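Long-range contacts in pentafunctional AROM polypeptide (Schizosaccharomyces pombe, PDB 5SWV), which probably catalyses, in this two-domain fragment, the dehydration of 3-dehydroquinate and the NADP-dependent reduction of 3-dehydroshikimate in the shikimate pathway: residues A[13-18]-A[34-39]; A[38-43]-A[75-80]; A[110-115]-A[131-136]. All blocks are in the same frame, centred on the assembly; numbering follows the deposited sequence.

Interaction 1 (A[13-18]-A[34-39])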
loop_
_atom_site.group_PDB
_atom_site.type_symbol
_atom_site.label_atom_id
_atom_site.label_comp_id
_atom_site.label_asym_id
_atom_site.label_seq_id
_atom_site.Cartn_x
_atom_site.Cartn_y
_atom_site.Cartn_z
ATOM N N THR A 13 5.471 -2.918 -9.769
ATOM C CA THR A 13 4.749 -4.067 -10.305
ATOM C C THR A 13 3.268 -3.804 -10.195
ATOM O O THR A 13 2.857 -2.963 -9.420
ATOM C CB THR A 13 5.058 -5.362 -9.528
ATOM O OG1 THR A 13 4.484 -5.293 -8.221
ATOM C CG2 THR A 13 6.559 -5.587 -9.398
ATOM N N PHE A 14 2.466 -4.516 -10.975
ATOM C CA PHE A 14 1.019 -4.441 -10.834
ATOM C C PHE A 14 0.351 -5.786 -11.085
ATOM O O PHE A 14 0.798 -6.572 -11.930
ATOM C CB PHE A 14 0.419 -3.357 -11.719
ATOM C CG PHE A 14 0.426 -3.667 -13.190
ATOM C CD1 PHE A 14 -0.620 -4.385 -13.770
ATOM C CD2 PHE A 14 1.444 -3.180 -14.023
ATOM C CE1 PHE A 14 -0.639 -4.646 -15.138
ATOM C CE2 PHE A 14 1.436 -3.445 -15.394
ATOM C CZ PHE A 14 0.392 -4.188 -15.950
ATOM N N LEU A 15 -0.724 -6.020 -10.329
ATOM C CA LEU A 15 -1.477 -7.261 -10.366
ATOM C C LEU A 15 -2.419 -7.276 -11.558
ATOM O O LEU A 15 -3.133 -6.313 -11.786
ATOM C CB LEU A 15 -2.298 -7.437 -9.078
ATOM C CG LEU A 15 -2.960 -8.807 -8.914
ATOM C CD1 LEU A 15 -1.914 -9.865 -8.581
ATOM C CD2 LEU A 15 -4.047 -8.786 -7.863
ATOM N N THR A 16 -2.431 -8.389 -12.292
ATOM C CA THR A 16 -3.381 -8.594 -13.387
ATOM C C THR A 16 -4.645 -9.273 -12.851
ATOM O O THR A 16 -4.776 -10.492 -12.898
ATOM C CB THR A 16 -2.744 -9.417 -14.517
ATOM O OG1 THR A 16 -2.227 -10.657 -13.995
ATOM C CG2 THR A 16 -1.609 -8.634 -15.154
ATOM N N LEU A 17 -5.573 -8.469 -12.328
ATOM C CA LEU A 17 -6.779 -9.003 -11.687
ATOM C C LEU A 17 -7.784 -9.451 -12.741
ATOM O O LEU A 17 -8.336 -8.637 -13.476
ATOM C CB LEU A 17 -7.405 -7.964 -10.772
ATOM C CG LEU A 17 -8.380 -8.499 -9.739
ATOM C CD1 LEU A 17 -7.669 -9.416 -8.752
ATOM C CD2 LEU A 17 -9.008 -7.325 -9.013
ATOM N N ASN A 18 -8.011 -10.758 -12.807
ATOM C CA ASN A 18 -8.751 -11.361 -13.897
ATOM C C ASN A 18 -9.783 -12.367 -13.416
ATOM O O ASN A 18 -10.038 -13.382 -14.073
ATOM C CB ASN A 18 -7.767 -11.985 -14.882
ATOM C CG ASN A 18 -6.940 -13.107 -14.276
ATOM O OD1 ASN A 18 -6.819 -13.230 -13.056
ATOM N ND2 ASN A 18 -6.362 -13.933 -15.140
ATOM N N VAL A 34 -0.503 -8.014 -2.184
ATOM C CA VAL A 34 0.856 -8.010 -1.636
ATOM C C VAL A 34 1.907 -7.720 -2.711
ATOM O O VAL A 34 1.917 -8.362 -3.766
ATOM C CB VAL A 34 1.130 -9.373 -0.951
ATOM C CG1 VAL A 34 2.607 -9.750 -0.926
ATOM C CG2 VAL A 34 0.543 -9.364 0.465
ATOM N N GLY A 35 2.761 -6.732 -2.437
ATOM C CA GLY A 35 3.895 -6.389 -3.288
ATOM C C GLY A 35 3.600 -5.590 -4.534
ATOM O O GLY A 35 4.520 -5.282 -5.294
ATOM N N CYS A 36 2.333 -5.236 -4.745
ATOM C CA CYS A 36 1.899 -4.538 -5.953
ATOM C C CYS A 36 1.700 -3.062 -5.704
ATOM O O CYS A 36 1.227 -2.653 -4.647
ATOM C CB CYS A 36 0.601 -5.137 -6.461
ATOM S SG CYS A 36 0.753 -6.902 -6.794
ATOM N N ASP A 37 2.064 -2.263 -6.694
ATOM C CA ASP A 37 1.877 -0.816 -6.637
ATOM C C ASP A 37 0.550 -0.383 -7.265
ATOM O O ASP A 37 0.146 0.763 -7.090
ATOM C CB ASP A 37 3.046 -0.114 -7.325
ATOM C CG ASP A 37 4.386 -0.512 -6.733
ATOM O OD1 ASP A 37 4.779 0.086 -5.713
ATOM O OD2 ASP A 37 5.046 -1.434 -7.273
ATOM N N ALA A 38 -0.113 -1.300 -7.977
ATOM C CA ALA A 38 -1.362 -1.026 -8.676
ATOM C C ALA A 38 -2.089 -2.317 -9.063
ATOM O O ALA A 38 -1.524 -3.409 -8.977
ATOM C CB ALA A 38 -1.073 -0.219 -9.924
ATOM N N ILE A 39 -3.333 -2.174 -9.510
ATOM C CA ILE A 39 -4.173 -3.299 -9.901
ATOM C C ILE A 39 -4.719 -3.033 -11.293
ATOM O O ILE A 39 -5.374 -2.019 -11.536
ATOM C CB ILE A 39 -5.348 -3.473 -8.930
ATOM C CG1 ILE A 39 -4.845 -3.632 -7.508
ATOM C CG2 ILE A 39 -6.190 -4.696 -9.258
ATOM C CD1 ILE A 39 -5.977 -3.683 -6.503
#
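D37 and T13 grip each other through two reciprocal hydrogen bonds. The backbone N of D37 donates to T13 O at 2.9 Å, while the backbone N of T13 donates to D37 OD2, also at 2.9 Å, using the lone pair of that oxygen that points away from OD1. The first torsion of D37 (chi1 -56°) holds its carboxylate beside its own backbone N, which is why the two groups can meet the same threonine. Aspartate suits this place because its second oxygen, OD1, forms a salt bridge with K9, which ties the lead-in to strand 38-42 to the segment just after helix 3-8. Further along, L15 N donates to A38 O at 3.0 Å, a backbone bond that leads into the pairing of L15 with I39.

Among the apolar contacts, F14 and A38 meet through their CB atoms at 3.9 Å. The short alanine side chain offers its one methyl to F14 CB, while the F14 ring, set between its own N and carbonyl carbon (chi1 72°), swings away toward P219 and E40. C36, in the loop before the strand, puts SG 3.8 Å from L15 CB and also touches V220 of strand 218-220. On the face bearing L15, L17 and I39 run side by side, pointing the same way, with I39 CG2 resting 3.8 Å from L17 CB and close to its CD2 branch as well. Leucine and beta-branched isoleucine give an apolar surface on the side of the sheet that faces the surrounding helices.

Before the strand, the chain turns through G35, whose positive phi (78°) a residue without a side chain adopts easily. The arrangement is that of the first two neighbouring parallel strands of a TIM barrel, the fold of type I dehydroquinases.

Interaction 2 (A[38-43]-A[75-80])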
loop_
_atom_site.group_PDB
_atom_site.type_symbol
_atom_site.label_atom_id
_atom_site.label_comp_id
_atom_site.label_asym_id
_atom_site.label_seq_id
_atom_site.Cartn_x
_atom_site.Cartn_y
_atom_site.Cartn_z
ATOM N N ALA A 38 -0.113 -1.300 -7.977
ATOM C CA ALA A 38 -1.362 -1.026 -8.676
ATOM C C ALA A 38 -2.089 -2.317 -9.063
ATOM O O ALA A 38 -1.524 -3.409 -8.977
ATOM C CB ALA A 38 -1.073 -0.219 -9.924
ATOM N N ILE A 39 -3.333 -2.174 -9.510
ATOM C CA ILE A 39 -4.173 -3.299 -9.901
ATOM C C ILE A 39 -4.719 -3.033 -11.293
ATOM O O ILE A 39 -5.374 -2.019 -11.536
ATOM C CB ILE A 39 -5.348 -3.473 -8.930
ATOM C CG1 ILE A 39 -4.845 -3.632 -7.508
ATOM C CG2 ILE A 39 -6.190 -4.696 -9.258
ATOM C CD1 ILE A 39 -5.977 -3.683 -6.503
ATOM N N GLU A 40 -4.431 -3.937 -12.214
ATOM C CA GLU A 40 -5.086 -3.944 -13.499
ATOM C C GLU A 40 -6.365 -4.740 -13.374
ATOM O O GLU A 40 -6.339 -5.901 -12.979
ATOM C CB GLU A 40 -4.193 -4.584 -14.544
ATOM C CG GLU A 40 -4.730 -4.490 -15.957
ATOM C CD GLU A 40 -3.735 -5.009 -16.974
ATOM O OE1 GLU A 40 -3.466 -6.239 -16.954
ATOM O OE2 GLU A 40 -3.219 -4.194 -17.784
ATOM N N VAL A 41 -7.485 -4.108 -13.690
ATOM C CA VAL A 41 -8.722 -4.825 -13.840
ATOM C C VAL A 41 -8.777 -5.184 -15.302
ATOM O O VAL A 41 -8.860 -4.309 -16.162
ATOM C CB VAL A 41 -9.949 -3.978 -13.487
ATOM C CG1 VAL A 41 -11.220 -4.799 -13.703
ATOM C CG2 VAL A 41 -9.854 -3.469 -12.052
ATOM N N ARG A 42 -8.687 -6.478 -15.570
ATOM C CA ARG A 42 -8.822 -6.997 -16.904
ATOM C C ARG A 42 -10.311 -7.074 -17.188
ATOM O O ARG A 42 -10.999 -8.049 -16.817
ATOM C CB ARG A 42 -8.131 -8.360 -17.039
ATOM C CG ARG A 42 -6.618 -8.251 -17.149
ATOM C CD ARG A 42 -6.155 -7.693 -18.494
ATOM N NE ARG A 42 -6.577 -8.530 -19.631
ATOM C CZ ARG A 42 -5.882 -9.552 -20.155
ATOM N NH1 ARG A 42 -4.688 -9.929 -19.688
ATOM N NH2 ARG A 42 -6.392 -10.224 -21.171
ATOM N N VAL A 43 -10.789 -6.025 -17.851
ATOM C CA VAL A 43 -12.208 -5.815 -18.086
ATOM C C VAL A 43 -12.723 -6.877 -19.057
ATOM O O VAL A 43 -13.870 -7.339 -18.943
ATOM C CB VAL A 43 -12.466 -4.393 -18.626
ATOM C CG1 VAL A 43 -13.936 -4.195 -18.974
ATOM C CG2 VAL A 43 -12.017 -3.346 -17.612
ATOM N N PRO A 75 -3.925 2.410 -6.834
ATOM C CA PRO A 75 -4.266 2.901 -8.163
ATOM C C PRO A 75 -4.749 1.774 -9.080
ATOM O O PRO A 75 -4.307 0.623 -8.941
ATOM C CB PRO A 75 -2.942 3.468 -8.694
ATOM C CG PRO A 75 -2.070 3.663 -7.507
ATOM C CD PRO A 75 -2.552 2.758 -6.430
ATOM N N ILE A 76 -5.638 2.108 -10.009
ATOM C CA ILE A 76 -6.261 1.112 -10.867
ATOM C C ILE A 76 -5.919 1.359 -12.322
ATOM O O ILE A 76 -5.878 2.502 -12.787
ATOM C CB ILE A 76 -7.781 1.070 -10.630
ATOM C CG1 ILE A 76 -8.043 0.469 -9.246
ATOM C CG2 ILE A 76 -8.504 0.243 -11.689
ATOM C CD1 ILE A 76 -9.434 0.719 -8.715
ATOM N N ILE A 77 -5.653 0.261 -13.018
ATOM C CA ILE A 77 -5.420 0.274 -14.434
ATOM C C ILE A 77 -6.627 -0.426 -15.025
ATOM O O ILE A 77 -7.001 -1.507 -14.580
ATOM C CB ILE A 77 -4.116 -0.461 -14.772
ATOM C CG1 ILE A 77 -2.923 0.238 -14.117
ATOM C CG2 ILE A 77 -3.911 -0.527 -16.266
ATOM C CD1 ILE A 77 -1.752 -0.678 -13.856
ATOM N N PHE A 78 -7.238 0.208 -16.014
ATOM C CA PHE A 78 -8.466 -0.269 -16.644
ATOM C C PHE A 78 -8.086 -0.795 -18.025
ATOM O O PHE A 78 -7.776 -0.016 -18.931
ATOM C CB PHE A 78 -9.445 0.902 -16.731
ATOM C CG PHE A 78 -10.804 0.554 -17.277
ATOM C CD1 PHE A 78 -11.047 0.576 -18.642
ATOM C CD2 PHE A 78 -11.860 0.282 -16.418
ATOM C CE1 PHE A 78 -12.318 0.283 -19.142
ATOM C CE2 PHE A 78 -13.126 0.004 -16.901
ATOM C CZ PHE A 78 -13.365 -0.002 -18.265
ATOM N N THR A 79 -8.097 -2.112 -18.178
ATOM C CA THR A 79 -7.542 -2.735 -19.369
ATOM C C THR A 79 -8.549 -3.596 -20.073
ATOM O O THR A 79 -9.000 -4.605 -19.537
ATOM C CB THR A 79 -6.292 -3.551 -19.034
ATOM O OG1 THR A 79 -5.293 -2.661 -18.558
ATOM C CG2 THR A 79 -5.714 -4.230 -20.266
ATOM N N ILE A 80 -8.899 -3.165 -21.279
ATOM C CA ILE A 80 -9.636 -3.983 -22.228
ATOM C C ILE A 80 -8.644 -4.518 -23.235
ATOM O O ILE A 80 -8.163 -3.770 -24.090
ATOM C CB ILE A 80 -10.680 -3.180 -23.012
ATOM C CG1 ILE A 80 -11.724 -2.586 -22.082
ATOM C CG2 ILE A 80 -11.351 -4.077 -24.055
ATOM C CD1 ILE A 80 -12.636 -1.611 -22.806
#
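V43 lays its CG2 methyl over one face of the F78 ring, 3.6 Å from the ring centroid and almost on its normal, a CH-pi contact. V43 CB and CG1 also meet I80 CG1, which is 4.0 Å from V43 CB. Nearer the N-terminal end of the strands, on the face bearing F78, V41 CG2 touches I76 CG2, and helix 58-69 covers these apolar groups through L68 and V61.

On the opposite face, facing the barrel interior, the chemistry turns polar. T79 OG1 donates to E40 OE2 at 2.7 Å, approaching from above the carboxylate plane. The glutamate reaches there because its chain is extended, with CG anti to the backbone N (chi1 -173°). T79 also turns its CG2 toward R42 CD, and the guanidinium of R42 bends away to pair with D44. At the N-terminal end of this face I77 CD1 meets A38 CB at 4.0 Å.

Five backbone hydrogen bonds join the strands from I39 N to P75 O at one end through V43 N to T79 O (2.8 Å) at the other, while the strand axes cross at -22°. This is the parallel pair of a beta-alpha-beta unit, strands 38-42 and 76-79 linked through helix 58-69, in a TIM barrel.

Interaction 3 (A[110-115]-A[131-136])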
loop_
_atom_site.group_PDB
_atom_site.type_symbol
_atom_site.label_atom_id
_atom_site.label_comp_id
_atom_site.label_asym_id
_atom_site.label_seq_id
_atom_site.Cartn_x
_atom_site.Cartn_y
_atom_site.Cartn_z
ATOM N N ASP A 110 -6.926 5.632 -12.653
ATOM C CA ASP A 110 -5.595 6.245 -12.687
ATOM C C ASP A 110 -4.946 6.078 -14.046
ATOM O O ASP A 110 -4.359 7.030 -14.568
ATOM C CB ASP A 110 -4.707 5.658 -11.607
ATOM C CG ASP A 110 -5.305 5.815 -10.235
ATOM O OD1 ASP A 110 -6.254 5.060 -9.914
ATOM O OD2 ASP A 110 -4.825 6.698 -9.491
ATOM N N PHE A 111 -5.079 4.877 -14.618
ATOM C CA PHE A 111 -4.608 4.581 -15.974
ATOM C C PHE A 111 -5.678 3.875 -16.805
ATOM O O PHE A 111 -6.555 3.206 -16.269
ATOM C CB PHE A 111 -3.400 3.641 -15.942
ATOM C CG PHE A 111 -2.273 4.096 -15.074
ATOM C CD1 PHE A 111 -2.232 3.751 -13.732
ATOM C CD2 PHE A 111 -1.217 4.810 -15.609
ATOM C CE1 PHE A 111 -1.171 4.139 -12.929
ATOM C CE2 PHE A 111 -0.152 5.206 -14.814
ATOM C CZ PHE A 111 -0.127 4.872 -13.471
ATOM N N VAL A 112 -5.566 4.006 -18.122
ATOM C CA VAL A 112 -6.335 3.205 -19.075
ATOM C C VAL A 112 -5.353 2.652 -20.108
ATOM O O VAL A 112 -4.523 3.391 -20.639
ATOM C CB VAL A 112 -7.428 4.047 -19.784
ATOM C CG1 VAL A 112 -8.072 3.281 -20.935
ATOM C CG2 VAL A 112 -8.505 4.472 -18.794
ATOM N N ASP A 113 -5.450 1.352 -20.377
ATOM C CA ASP A 113 -4.691 0.727 -21.447
ATOM C C ASP A 113 -5.457 0.904 -22.734
ATOM O O ASP A 113 -6.611 0.436 -22.856
ATOM C CB ASP A 113 -4.478 -0.767 -21.177
ATOM C CG ASP A 113 -3.444 -1.399 -22.125
ATOM O OD1 ASP A 113 -3.701 -1.481 -23.356
ATOM O OD2 ASP A 113 -2.382 -1.849 -21.636
ATOM N N VAL A 114 -4.818 1.566 -23.690
ATOM C CA VAL A 114 -5.407 1.798 -24.986
ATOM C C VAL A 114 -4.554 1.088 -26.026
ATOM O O VAL A 114 -3.430 1.483 -26.281
ATOM C CB VAL A 114 -5.478 3.302 -25.280
ATOM C CG1 VAL A 114 -6.078 3.568 -26.655
ATOM C CG2 VAL A 114 -6.283 4.009 -24.202
ATOM N N GLU A 115 -5.101 0.034 -26.623
ATOM C CA GLU A 115 -4.402 -0.731 -27.654
ATOM C C GLU A 115 -4.179 0.068 -28.920
ATOM O O GLU A 115 -5.082 0.765 -29.416
ATOM C CB GLU A 115 -5.179 -1.986 -28.030
ATOM C CG GLU A 115 -5.233 -3.016 -26.919
ATOM C CD GLU A 115 -5.922 -4.294 -27.349
ATOM O OE1 GLU A 115 -6.377 -4.369 -28.512
ATOM O OE2 GLU A 115 -6.014 -5.237 -26.536
ATOM N N GLY A 131 -8.495 13.724 -19.136
ATOM C CA GLY A 131 -8.477 14.402 -17.829
ATOM C C GLY A 131 -7.215 14.058 -17.049
ATOM O O GLY A 131 -6.114 14.214 -17.563
ATOM N N TYR A 132 -7.373 13.549 -15.834
ATOM C CA TYR A 132 -6.225 13.147 -15.009
ATOM C C TYR A 132 -5.736 11.732 -15.256
ATOM O O TYR A 132 -4.587 11.407 -14.931
ATOM C CB TYR A 132 -6.541 13.342 -13.527
ATOM C CG TYR A 132 -6.721 14.800 -13.200
ATOM C CD1 TYR A 132 -5.705 15.727 -13.504
ATOM C CD2 TYR A 132 -7.910 15.278 -12.620
ATOM C CE1 TYR A 132 -5.858 17.073 -13.229
ATOM C CE2 TYR A 132 -8.070 16.630 -12.338
ATOM C CZ TYR A 132 -7.037 17.520 -12.642
ATOM O OH TYR A 132 -7.153 18.866 -12.375
ATOM N N THR A 133 -6.602 10.901 -15.832
ATOM C CA THR A 133 -6.239 9.547 -16.225
ATOM C C THR A 133 -5.047 9.540 -17.167
ATOM O O THR A 133 -4.970 10.340 -18.094
ATOM C CB THR A 133 -7.421 8.856 -16.912
ATOM O OG1 THR A 133 -8.556 8.869 -16.032
ATOM C CG2 THR A 133 -7.079 7.431 -17.272
ATOM N N LYS A 134 -4.111 8.642 -16.903
ATOM C CA LYS A 134 -2.932 8.471 -17.755
ATOM C C LYS A 134 -3.164 7.362 -18.775
ATOM O O LYS A 134 -3.712 6.314 -18.437
ATOM C CB LYS A 134 -1.726 8.071 -16.913
ATOM C CG LYS A 134 -1.375 9.029 -15.802
ATOM C CD LYS A 134 -0.871 10.345 -16.349
ATOM C CE LYS A 134 -0.245 11.140 -15.228
ATOM N NZ LYS A 134 -0.193 12.562 -15.611
ATOM N N LEU A 135 -2.716 7.576 -20.003
ATOM C CA LEU A 135 -2.861 6.567 -21.039
ATOM C C LEU A 135 -1.624 5.675 -21.178
ATOM O O LEU A 135 -0.487 6.173 -21.232
ATOM C CB LEU A 135 -3.182 7.224 -22.363
ATOM C CG LEU A 135 -4.457 8.049 -22.402
ATOM C CD1 LEU A 135 -4.756 8.370 -23.847
ATOM C CD2 LEU A 135 -5.654 7.350 -21.760
ATOM N N ILE A 136 -1.871 4.359 -21.189
ATOM C CA ILE A 136 -0.858 3.352 -21.494
ATOM C C ILE A 136 -1.174 2.853 -22.898
ATOM O O ILE A 136 -2.174 2.175 -23.126
ATOM C CB ILE A 136 -0.830 2.159 -20.501
ATOM C CG1 ILE A 136 -0.741 2.645 -19.047
ATOM C CG2 ILE A 136 0.366 1.257 -20.802
ATOM C CD1 ILE A 136 -0.642 1.538 -18.007
#
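F111 fits its ring against K134 and I136, two residues on the same face of the adjoining parallel strand, in a beta-alpha-beta unit of the TIM barrel whose helix is 120-128. The ring atom CD2 comes within 3.5 Å of K134 CB, and the ring and the lysine chain cross at a slant. The same F111 CD2 lies 4.1 Å from I136 CD1, so the aromatic bump fills the hollow between the two neighbouring side chains. F111 CB separately meets I136 CD1 at 4.0 Å. Phenylalanine is well suited, being broad enough to touch both, and it also reaches I77 of strand 76-79. K134 contributes only its aliphatic root, since its bend at chi2 (-68°) carries the amine away from the ring. Further along this face, D113 lies beside I136 and engages S138 and R81 with its two oxygens.

The opposite face is built from compact branched residues. T133 presses CG2 onto V112 CG2 at 3.6 Å, while its hydroxyl bonds to C109 O. L135 sends CD2 into the gap between V112 CB and V114 CG2, 4.2 Å from each. Helix 94-106 packs here, M105 on T133 and V112, M101 on V112 and V114.

Beneath the side chains, the two strand axes cross at -34°, and four backbone hydrogen bonds hold the register. The first, K134 N to D110 O, is nearly straight. V112 then uses both its N and its O in turn, toward K134 O and I136 N. The last bond of the set runs from V114 N to I136 O, 2.8 Å long.

In the fold
All three contacts belong to one parallel barrel sheet. Interactions 1 and 2 share A38 and I39 and, with centres 9 Å apart, use opposite edges of strand 38-42; L15 O lies 2.7 Å from E40 N, a probable hydrogen bond. Interaction 2 meets interaction 3, its centre 10 Å away, where strand 76-79 borders strand 111-115: F78 O is 3.1 Å from D113 N, and D110 OD1 3.0 Å from I76 N. Interactions 1 and 3 do not touch, their nearest atoms being about 5 Å apart. In TIM barrels the active site lies at the C-terminal strand ends, so the inward E40, R42, T79 and D113 probably lie near the dehydroquinate pocket.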